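Side-chain contacts in decapping nuclease RAI1 (PDB 5BTO), which removes the NAD cap from the 5' end of RNAs and also hydrolyses m7G-capped and triphosphate 5' ends, using a divalent metal cation: residues Lys338-Gly341 and Ala342-Trp346; Met84-Met87 and Lys88-Leu91; Tyr172-Met175 and Lys176-Phe180. All blocks are in the same frame, centred on the assembly; numbering follows the deposited sequence.

Contact 1 of 3, residues Lys338-Gly341 and Ala342-Trp346; sequences KWYG and AVIEW
Val343 CG2 sits over one face of the Trp339 indole, one helical turn earlier in the chain, and makes a CH-pi contact with the six-membered ring. The methyl lies 3.5 Å from the centroid of that Trp339 ring, 19° off the normal and displaced toward the rim, so that its closest approach to the ring is Val343 CG2 to Trp339 CZ2 at 3.3 Å. The valine torsion decides which branch does this: CG1 is anti to the backbone N (chi1 172°), which leaves CG2 beside the N, on the side of Trp339. A second, looser CH-pi pair follows one residue on, where Ile344 CG1 stands 4.1 Å from the centroid of the Tyr340 ring, again over a face, with Ile344 CD1 4.0 Å from Tyr340 CE1. Backbone bonds of the alpha-helical i to i+4 pattern run beneath both pairs. Val343 N gives to Trp339 O at 2.9 Å and Ile344 N to Tyr340 O at 3.0 Å, while Ala342 N and Glu345 N reach Lys338 O and Gly341 O in the same way. The two aromatic-aliphatic pairs lie on the buried flank of helix 333-350. Tyr340 and Ile344 pack on Met118 of helix 115-123, which starts at substrate-binding Arg115; Trp339 and Val343 meet Leu12 of strand 9-12 and Phe371 of strand 370-375, and Trp339 makes an edge-to-face contact with Phe371.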
ATOM      1  N   LYS A 338       3.288  -7.872   9.702  1.00 13.68           N
ATOM      2  CA  LYS A 338       2.070  -7.504   8.972  1.00 14.23           C
ATOM      3  C   LYS A 338       2.372  -7.160   7.509  1.00 14.26           C
ATOM      4  O   LYS A 338       1.589  -7.499   6.610  1.00 14.78           O
ATOM      5  CB  LYS A 338       1.349  -6.340   9.665  1.00 18.13           C
ATOM      6  CG  LYS A 338       0.744  -6.686  11.023  1.00 20.76           C
ATOM      7  CD  LYS A 338       0.211  -5.433  11.697  1.00 28.19           C
ATOM      8  CE  LYS A 338      -0.198  -5.693  13.132  1.00 35.01           C
ATOM      9  NZ  LYS A 338      -0.582  -4.438  13.844  1.00 41.49           N
ATOM     10  N   TRP A 339       3.489  -6.474   7.259  1.00 12.89           N
ATOM     11  CA  TRP A 339       3.923  -6.236   5.877  1.00 13.41           C
ATOM     12  C   TRP A 339       4.197  -7.564   5.155  1.00 12.85           C
ATOM     13  O   TRP A 339       3.769  -7.794   4.023  1.00 13.12           O
ATOM     14  CB  TRP A 339       5.168  -5.337   5.851  1.00 13.65           C
ATOM     15  CG  TRP A 339       6.009  -5.486   4.613  1.00 14.76           C
ATOM     16  CD1 TRP A 339       7.215  -6.132   4.509  1.00 14.69           C
ATOM     17  CD2 TRP A 339       5.700  -5.004   3.296  1.00 13.21           C
ATOM     18  NE1 TRP A 339       7.682  -6.061   3.218  1.00 15.10           N
ATOM     19  CE2 TRP A 339       6.775  -5.372   2.453  1.00 13.95           C
ATOM     20  CE3 TRP A 339       4.630  -4.279   2.755  1.00 15.10           C
ATOM     21  CZ2 TRP A 339       6.809  -5.057   1.096  1.00 15.67           C
ATOM     22  CZ3 TRP A 339       4.663  -3.956   1.404  1.00 15.60           C
ATOM     23  CH2 TRP A 339       5.750  -4.348   0.587  1.00 15.15           C
ATOM     24  N   TYR A 340       4.927  -8.452   5.814  1.00 13.20           N
ATOM     25  CA  TYR A 340       5.268  -9.713   5.189  1.00 11.86           C
ATOM     26  C   TYR A 340       3.999 -10.501   4.845  1.00 13.84           C
ATOM     27  O   TYR A 340       3.888 -11.086   3.763  1.00 13.84           O
ATOM     28  CB  TYR A 340       6.162 -10.503   6.155  1.00 11.95           C
ATOM     29  CG  TYR A 340       6.557 -11.872   5.676  1.00 12.26           C
ATOM     30  CD1 TYR A 340       7.337 -12.038   4.534  1.00 13.45           C
ATOM     31  CD2 TYR A 340       6.186 -13.002   6.393  1.00 13.01           C
ATOM     32  CE1 TYR A 340       7.718 -13.310   4.103  1.00 11.54           C
ATOM     33  CE2 TYR A 340       6.557 -14.264   5.976  1.00 12.87           C
ATOM     34  CZ  TYR A 340       7.317 -14.408   4.834  1.00 12.55           C
ATOM     35  OH  TYR A 340       7.698 -15.663   4.425  1.00 13.47           O
ATOM     36  N   GLY A 341       3.034 -10.496   5.757  1.00 14.40           N
ATOM     37  CA  GLY A 341       1.776 -11.179   5.514  1.00 13.92           C
ATOM     38  C   GLY A 341       1.064 -10.572   4.312  1.00 14.28           C
ATOM     39  O   GLY A 341       0.451 -11.284   3.514  1.00 14.68           O
ATOM     40  N   ALA A 342       1.154  -9.256   4.173  1.00 14.27           N
ATOM     41  CA  ALA A 342       0.509  -8.589   3.036  1.00 14.03           C
ATOM     42  C   ALA A 342       1.149  -9.007   1.713  1.00 14.36           C
ATOM     43  O   ALA A 342       0.455  -9.238   0.711  1.00 15.49           O
ATOM     44  CB  ALA A 342       0.563  -7.038   3.200  1.00 14.49           C
ATOM     45  N   VAL A 343       2.478  -9.068   1.700  1.00 13.83           N
ATOM     46  CA  VAL A 343       3.207  -9.434   0.501  1.00 13.02           C
ATOM     47  C   VAL A 343       2.858 -10.857   0.065  1.00 13.11           C
ATOM     48  O   VAL A 343       2.552 -11.100  -1.105  1.00 14.44           O
ATOM     49  CB  VAL A 343       4.730  -9.373   0.723  1.00 13.71           C
ATOM     50  CG1 VAL A 343       5.465  -9.961  -0.486  1.00 15.89           C
ATOM     51  CG2 VAL A 343       5.166  -7.949   1.011  1.00 15.73           C
ATOM     52  N   ILE A 344       2.915 -11.797   1.007  1.00 13.32           N
ATOM     53  CA  ILE A 344       2.651 -13.193   0.662  1.00 13.21           C
ATOM     54  C   ILE A 344       1.204 -13.361   0.162  1.00 12.90           C
ATOM     55  O   ILE A 344       0.951 -14.035  -0.841  1.00 14.21           O
ATOM     56  CB  ILE A 344       2.914 -14.130   1.846  1.00 10.76           C
ATOM     57  CG1 ILE A 344       4.402 -14.108   2.235  1.00 12.19           C
ATOM     58  CG2 ILE A 344       2.492 -15.559   1.507  1.00 14.95           C
ATOM     59  CD1 ILE A 344       5.355 -14.485   1.122  1.00 16.57           C
ATOM     60  N   GLU A 345       0.256 -12.761   0.868  1.00 12.53           N
ATOM     61  CA  GLU A 345      -1.145 -12.819   0.430  1.00 12.29           C
ATOM     62  C   GLU A 345      -1.327 -12.236  -0.980  1.00 13.10           C
ATOM     63  O   GLU A 345      -2.049 -12.797  -1.810  1.00 15.40           O
ATOM     64  CB  GLU A 345      -2.034 -12.072   1.417  1.00 16.62           C
ATOM     65  CG  GLU A 345      -3.517 -12.111   1.082  1.00 20.89           C
ATOM     66  CD  GLU A 345      -4.323 -11.172   1.964  1.00 30.28           C
ATOM     67  OE1 GLU A 345      -4.066  -9.952   1.911  1.00 32.82           O
ATOM     68  OE2 GLU A 345      -5.204 -11.647   2.718  1.00 35.04           O
ATOM     69  N   TRP A 346      -0.672 -11.107  -1.238  1.00 13.97           N
ATOM     70  CA  TRP A 346      -0.760 -10.446  -2.533  1.00 15.02           C
ATOM     71  C   TRP A 346      -0.207 -11.336  -3.650  1.00 15.40           C
ATOM     72  O   TRP A 346      -0.835 -11.492  -4.698  1.00 15.86           O
ATOM     73  CB  TRP A 346       0.001  -9.117  -2.475  1.00 15.63           C
ATOM     74  CG  TRP A 346      -0.143  -8.220  -3.664  1.00 16.44           C
ATOM     75  CD1 TRP A 346      -1.280  -7.594  -4.090  1.00 17.48           C
ATOM     76  CD2 TRP A 346       0.905  -7.798  -4.545  1.00 17.24           C
ATOM     77  NE1 TRP A 346      -1.003  -6.815  -5.192  1.00 20.26           N
ATOM     78  CE2 TRP A 346       0.330  -6.919  -5.490  1.00 17.91           C
ATOM     79  CE3 TRP A 346       2.273  -8.081  -4.630  1.00 17.17           C
ATOM     80  CZ2 TRP A 346       1.074  -6.321  -6.508  1.00 19.19           C
ATOM     81  CZ3 TRP A 346       3.017  -7.486  -5.636  1.00 17.14           C
ATOM     82  CH2 TRP A 346       2.408  -6.613  -6.572  1.00 17.95           C
TER

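Contact 2 of 3, residues Met84-Met87 and Lys88-Leu91; sequences MSDM and KCLL
Lys88 N donates to Asp86 OD1 at 2.9 Å, arriving from well above the carboxylate plane (66° out of it) and at a bent 145° about the hydrogen. The aliphatic part of Lys88 crosses the same carboxylate at about a right angle, with CB 3.1 Å from Asp86 OD1. Its ammonium stays 4.1 Å from Asp86 OD1, beyond a salt bridge, and is hydrogen-bonded instead to Glu388 O. With CG anti to its own N (chi1 -179°), Asp86 brings the carboxylate to the Lys88 N-H at the start of the helix: this is the N-cap of helix 87-101, and the negative group there is likely to be favoured by the helix dipole. Cys89 comes next, its SG 3.7 Å from Asp86 OD2. The same cysteine packs on substrate-binding Tyr114, whose hydroxyl is hydrogen-bonded to Asp86 O, so the helix start and strand 111-114 are joined at a residue of the substrate site. Leu90 follows, its CD2 3.8 Å from Met87 SD, and packs on Ile112 and Tyr114 of that strand. At Leu91 the backbone makes an i to i+4 bond, Leu91 N to Met87 O at 2.8 Å. The Met87 chain, bent at chi2 and chi3, lays CG 3.7 Å from Leu91 CD1 and keeps SD within touch of both leucines.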
ATOM      1  N   MET A  84      25.476 -18.990  -4.874  1.00 46.08           N
ATOM      2  CA  MET A  84      24.146 -18.406  -5.000  1.00 46.76           C
ATOM      3  C   MET A  84      23.080 -19.439  -4.642  1.00 43.70           C
ATOM      4  O   MET A  84      23.241 -20.630  -4.922  1.00 45.13           O
ATOM      5  CB  MET A  84      23.921 -17.859  -6.415  1.00 53.72           C
ATOM      6  CG  MET A  84      24.687 -16.573  -6.695  1.00 54.55           C
ATOM      7  SD  MET A  84      24.529 -15.968  -8.386  1.00 83.29           S
ATOM      8  CE  MET A  84      25.270 -17.321  -9.304  1.00 62.72           C
ATOM      9  N   SER A  85      22.002 -18.978  -4.009  1.00 40.69           N
ATOM     10  CA  SER A  85      20.892 -19.850  -3.636  1.00 39.39           C
ATOM     11  C   SER A  85      20.443 -20.665  -4.835  1.00 38.62           C
ATOM     12  O   SER A  85      20.184 -20.116  -5.909  1.00 37.23           O
ATOM     13  CB  SER A  85      19.717 -19.040  -3.088  1.00 41.39           C
ATOM     14  OG  SER A  85      19.845 -18.840  -1.690  1.00 44.75           O
ATOM     15  N   ASP A  86      20.325 -21.972  -4.631  1.00 37.58           N
ATOM     16  CA  ASP A  86      20.151 -22.915  -5.721  1.00 35.92           C
ATOM     17  C   ASP A  86      18.871 -23.735  -5.563  1.00 30.32           C
ATOM     18  O   ASP A  86      18.772 -24.590  -4.681  1.00 30.21           O
ATOM     19  CB  ASP A  86      21.369 -23.841  -5.753  1.00 39.09           C
ATOM     20  CG  ASP A  86      21.308 -24.860  -6.866  1.00 40.99           C
ATOM     21  OD1 ASP A  86      20.530 -24.660  -7.822  1.00 40.63           O
ATOM     22  OD2 ASP A  86      22.058 -25.855  -6.787  1.00 42.30           O
ATOM     23  N   MET A  87      17.890 -23.483  -6.422  1.00 26.97           N
ATOM     24  CA  MET A  87      16.647 -24.228  -6.350  1.00 25.29           C
ATOM     25  C   MET A  87      16.875 -25.700  -6.723  1.00 24.73           C
ATOM     26  O   MET A  87      16.122 -26.571  -6.303  1.00 25.65           O
ATOM     27  CB  MET A  87      15.578 -23.582  -7.242  1.00 24.68           C
ATOM     28  CG  MET A  87      14.185 -24.215  -7.164  1.00 27.59           C
ATOM     29  SD  MET A  87      13.376 -24.168  -5.541  1.00 28.21           S
ATOM     30  CE  MET A  87      13.358 -22.416  -5.205  1.00 26.54           C
ATOM     31  N   LYS A  88      17.925 -25.974  -7.495  1.00 24.97           N
ATOM     32  CA  LYS A  88      18.179 -27.327  -7.985  1.00 26.94           C
ATOM     33  C   LYS A  88      18.392 -28.320  -6.845  1.00 25.39           C
ATOM     34  O   LYS A  88      17.785 -29.399  -6.817  1.00 25.78           O
ATOM     35  CB  LYS A  88      19.396 -27.349  -8.912  1.00 31.64           C
ATOM     36  CG  LYS A  88      19.275 -26.451 -10.125  1.00 36.33           C
ATOM     37  CD  LYS A  88      20.562 -26.462 -10.939  1.00 39.36           C
ATOM     38  CE  LYS A  88      20.438 -25.590 -12.173  1.00 41.40           C
ATOM     39  NZ  LYS A  88      20.121 -24.172 -11.834  1.00 41.99           N
ATOM     40  N   CYS A  89      19.266 -27.968  -5.910  1.00 24.20           N
ATOM     41  CA  CYS A  89      19.531 -28.859  -4.782  1.00 24.03           C
ATOM     42  C   CYS A  89      18.308 -28.990  -3.868  1.00 21.47           C
ATOM     43  O   CYS A  89      18.007 -30.079  -3.380  1.00 21.46           O
ATOM     44  CB  CYS A  89      20.795 -28.449  -4.000  1.00 27.30           C
ATOM     45  SG  CYS A  89      20.864 -26.753  -3.357  1.00 30.26           S
ATOM     46  N   LEU A  90      17.602 -27.887  -3.644  1.00 19.64           N
ATOM     47  CA  LEU A  90      16.360 -27.934  -2.883  1.00 17.66           C
ATOM     48  C   LEU A  90      15.366 -28.900  -3.539  1.00 19.31           C
ATOM     49  O   LEU A  90      14.747 -29.728  -2.863  1.00 19.98           O
ATOM     50  CB  LEU A  90      15.754 -26.531  -2.727  1.00 19.25           C
ATOM     51  CG  LEU A  90      14.400 -26.443  -2.017  1.00 18.81           C
ATOM     52  CD1 LEU A  90      14.442 -27.190  -0.674  1.00 19.71           C
ATOM     53  CD2 LEU A  90      13.971 -24.976  -1.825  1.00 17.94           C
ATOM     54  N   LEU A  91      15.207 -28.800  -4.853  1.00 19.88           N
ATOM     55  CA  LEU A  91      14.281 -29.698  -5.543  1.00 19.54           C
ATOM     56  C   LEU A  91      14.746 -31.145  -5.507  1.00 21.66           C
ATOM     57  O   LEU A  91      13.928 -32.060  -5.449  1.00 21.80           O
ATOM     58  CB  LEU A  91      14.064 -29.262  -6.990  1.00 21.35           C
ATOM     59  CG  LEU A  91      13.379 -27.907  -7.079  1.00 22.09           C
ATOM     60  CD1 LEU A  91      13.149 -27.542  -8.534  1.00 22.95           C
ATOM     61  CD2 LEU A  91      12.070 -27.921  -6.302  1.00 22.61           C
TER

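Contact 3 of 3, residues Tyr172-Met175 and Lys176-Phe180; sequences YDHM and KRCEF
The His174 imidazole carries the Cys178 sulfur over one face: SG is 4.0 Å from the ring centroid, 28° off the normal, and nearest to NE2. The Tyr172 ring is approached obliquely by Lys176, whose CD lies 4.1 Å from Tyr172 CE2. The Arg177 guanidinium is instead met at its edge, where Asp173 OD2 lies nearly in its plane. All three are i to i+4 pairs on alpha helix 169-188, whose later part carries the metal-binding Glu186. Arg177 NE donates to Asp173 OD2 at 2.9 Å in a salt bridge, entering on the syn side of the carboxylate, with the two flat groups turned 52° against each other. The grip is single, NE to OD2, for Arg177 NH2 stays 4.1 Å from Asp173 OD2. An extended chain from CG to NE brings NE alongside the carboxylate. Arg177 NH1 makes a weak hydrogen bond to Gln69 OE1, and the arginine also packs on Tyr72 and Phe300. Cutting Arg177 back to an alanine is likely to leave the Asp173 carboxylate without this charge partner and to open a gap beside Tyr72 and Phe300. Cys178 SG also touches Met175 CE, and the His174 ring meets that of Phe300. Along the backbone, Arg177 N bonds to Asp173 O at 3.1 Å, so Asp173 is held to the same partner twice, through main chain and side chain. One residue earlier the backbone is held less well: Lys176 N makes weak bonds to Tyr172 O and Asp173 O. One water donates to Asp173 OD1 and accepts a weak bond from Arg177 NH2, each at 3.0 Å.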
ATOM      1  N   TYR A 172      39.230  -2.092   3.138  1.00 52.07           N
ATOM      2  CA  TYR A 172      38.711  -3.145   2.282  1.00 51.73           C
ATOM      3  C   TYR A 172      39.122  -4.483   2.883  1.00 50.95           C
ATOM      4  O   TYR A 172      38.329  -5.426   2.938  1.00 51.37           O
ATOM      5  CB  TYR A 172      39.271  -2.990   0.866  1.00 52.16           C
ATOM      6  CG  TYR A 172      38.690  -3.950  -0.148  1.00 53.96           C
ATOM      7  CD1 TYR A 172      37.449  -3.715  -0.728  1.00 55.12           C
ATOM      8  CD2 TYR A 172      39.390  -5.083  -0.536  1.00 55.29           C
ATOM      9  CE1 TYR A 172      36.921  -4.588  -1.661  1.00 56.45           C
ATOM     10  CE2 TYR A 172      38.872  -5.960  -1.467  1.00 56.33           C
ATOM     11  CZ  TYR A 172      37.640  -5.710  -2.027  1.00 57.16           C
ATOM     12  OH  TYR A 172      37.127  -6.589  -2.953  1.00 57.89           O
ATOM     13  N   ASP A 173      40.366  -4.545   3.350  1.00 49.66           N
ATOM     14  CA  ASP A 173      40.908  -5.737   3.993  1.00 48.54           C
ATOM     15  C   ASP A 173      40.193  -6.006   5.314  1.00 48.43           C
ATOM     16  O   ASP A 173      39.882  -7.154   5.649  1.00 48.94           O
ATOM     17  CB  ASP A 173      42.411  -5.562   4.230  1.00 50.27           C
ATOM     18  CG  ASP A 173      43.060  -6.805   4.810  1.00 51.94           C
ATOM     19  OD1 ASP A 173      43.384  -7.724   4.030  1.00 52.71           O
ATOM     20  OD2 ASP A 173      43.256  -6.859   6.043  1.00 53.16           O
ATOM     21  N   HIS A 174      39.925  -4.939   6.059  1.00 47.36           N
ATOM     22  CA  HIS A 174      39.216  -5.052   7.326  1.00 46.82           C
ATOM     23  C   HIS A 174      37.847  -5.694   7.132  1.00 46.33           C
ATOM     24  O   HIS A 174      37.404  -6.486   7.963  1.00 44.21           O
ATOM     25  CB  HIS A 174      39.056  -3.677   7.977  1.00 47.62           C
ATOM     26  CG  HIS A 174      38.340  -3.708   9.292  1.00 48.46           C
ATOM     27  ND1 HIS A 174      38.912  -4.214  10.440  1.00 48.15           N
ATOM     28  CD2 HIS A 174      37.098  -3.295   9.642  1.00 47.83           C
ATOM     29  CE1 HIS A 174      38.055  -4.110  11.440  1.00 47.90           C
ATOM     30  NE2 HIS A 174      36.947  -3.555  10.983  1.00 48.58           N
ATOM     31  N   MET A 175      37.181  -5.352   6.034  1.00 47.91           N
ATOM     32  CA  MET A 175      35.855  -5.898   5.759  1.00 50.80           C
ATOM     33  C   MET A 175      35.911  -7.400   5.491  1.00 49.08           C
ATOM     34  O   MET A 175      35.007  -8.139   5.877  1.00 47.82           O
ATOM     35  CB  MET A 175      35.186  -5.164   4.591  1.00 54.95           C
ATOM     36  CG  MET A 175      34.870  -3.690   4.859  1.00 59.13           C
ATOM     37  SD  MET A 175      33.433  -3.376   5.919  1.00 63.80           S
ATOM     38  CE  MET A 175      34.080  -3.727   7.553  1.00 63.95           C
ATOM     39  N   LYS A 176      36.980  -7.853   4.841  1.00 48.46           N
ATOM     40  CA  LYS A 176      37.133  -9.277   4.552  1.00 48.02           C
ATOM     41  C   LYS A 176      37.410 -10.073   5.827  1.00 44.29           C
ATOM     42  O   LYS A 176      36.914 -11.189   5.993  1.00 43.56           O
ATOM     43  CB  LYS A 176      38.223  -9.508   3.499  1.00 50.93           C
ATOM     44  CG  LYS A 176      37.862  -8.956   2.127  1.00 53.67           C
ATOM     45  CD  LYS A 176      39.019  -9.063   1.140  1.00 57.24           C
ATOM     46  CE  LYS A 176      39.322 -10.509   0.777  1.00 59.64           C
ATOM     47  NZ  LYS A 176      40.383 -10.612  -0.270  1.00 60.54           N
ATOM     48  N   ARG A 177      38.184  -9.490   6.738  1.00 41.28           N
ATOM     49  CA  ARG A 177      38.450 -10.131   8.021  1.00 40.43           C
ATOM     50  C   ARG A 177      37.205 -10.211   8.907  1.00 38.63           C
ATOM     51  O   ARG A 177      37.008 -11.191   9.627  1.00 38.40           O
ATOM     52  CB  ARG A 177      39.597  -9.430   8.743  1.00 41.49           C
ATOM     53  CG  ARG A 177      40.919  -9.644   8.040  1.00 43.99           C
ATOM     54  CD  ARG A 177      42.029  -8.830   8.650  1.00 46.41           C
ATOM     55  NE  ARG A 177      43.279  -9.050   7.932  1.00 47.36           N
ATOM     56  CZ  ARG A 177      44.175  -9.974   8.260  1.00 49.63           C
ATOM     57  NH1 ARG A 177      43.965 -10.766   9.304  1.00 50.94           N
ATOM     58  NH2 ARG A 177      45.283 -10.107   7.547  1.00 50.28           N
ATOM     59  N   CYS A 178      36.358  -9.187   8.843  1.00 38.65           N
ATOM     60  CA  CYS A 178      35.077  -9.223   9.549  1.00 36.98           C
ATOM     61  C   CYS A 178      34.223 -10.402   9.079  1.00 36.84           C
ATOM     62  O   CYS A 178      33.569 -11.067   9.882  1.00 35.33           O
ATOM     63  CB  CYS A 178      34.311  -7.909   9.368  1.00 39.16           C
ATOM     64  SG  CYS A 178      34.950  -6.500  10.316  1.00 40.89           S
ATOM     65  N   GLU A 179      34.231 -10.663   7.776  1.00 37.29           N
ATOM     66  CA  GLU A 179      33.469 -11.787   7.232  1.00 38.47           C
ATOM     67  C   GLU A 179      34.036 -13.102   7.754  1.00 35.92           C
ATOM     68  O   GLU A 179      33.296 -14.005   8.140  1.00 34.90           O
ATOM     69  CB  GLU A 179      33.498 -11.785   5.701  1.00 41.34           C
ATOM     70  CG  GLU A 179      32.640 -12.885   5.081  1.00 46.19           C
ATOM     71  CD  GLU A 179      32.943 -13.135   3.611  1.00 50.54           C
ATOM     72  OE1 GLU A 179      32.155 -13.852   2.957  1.00 52.01           O
ATOM     73  OE2 GLU A 179      33.968 -12.625   3.111  1.00 53.38           O
ATOM     74  N   PHE A 180      35.360 -13.203   7.755  1.00 35.86           N
ATOM     75  CA  PHE A 180      36.033 -14.398   8.242  1.00 34.15           C
ATOM     76  C   PHE A 180      35.704 -14.667   9.704  1.00 32.82           C
ATOM     77  O   PHE A 180      35.451 -15.810  10.091  1.00 34.08           O
ATOM     78  CB  PHE A 180      37.547 -14.269   8.067  1.00 36.19           C
ATOM     79  CG  PHE A 180      38.328 -15.360   8.742  1.00 37.96           C
ATOM     80  CD1 PHE A 180      38.492 -16.594   8.130  1.00 39.28           C
ATOM     81  CD2 PHE A 180      38.896 -15.155   9.989  1.00 38.85           C
ATOM     82  CE1 PHE A 180      39.214 -17.601   8.747  1.00 38.76           C
ATOM     83  CE2 PHE A 180      39.614 -16.160  10.614  1.00 39.03           C
ATOM     84  CZ  PHE A 180      39.770 -17.387   9.994  1.00 39.25           C
TER
HETATM   85  O   HOH W   1      45.213 -10.097   4.582  1.00 53.42           O

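How the contacts relate
From the N terminus the order is contact 2, contact 3, contact 1, strictly in series: each is local to one continuous stretch, so none closes a long loop and none nests in or crosses another. Contact 2 ends the loop after strand 54-55 and starts helix 87-101 against strand 111-114 of the large mixed sheet. Contact 3 lies on helix 169-188, at the surface, with nearest atoms about 12 Å from contact 2. Contact 1, on helix 333-350, joins helix 115-123 to the edge strand 9-12 of that sheet and its neighbour 370-375. Contacts 1 and 3 lie on opposite sides of the chain's centre, 35 Å apart between centres.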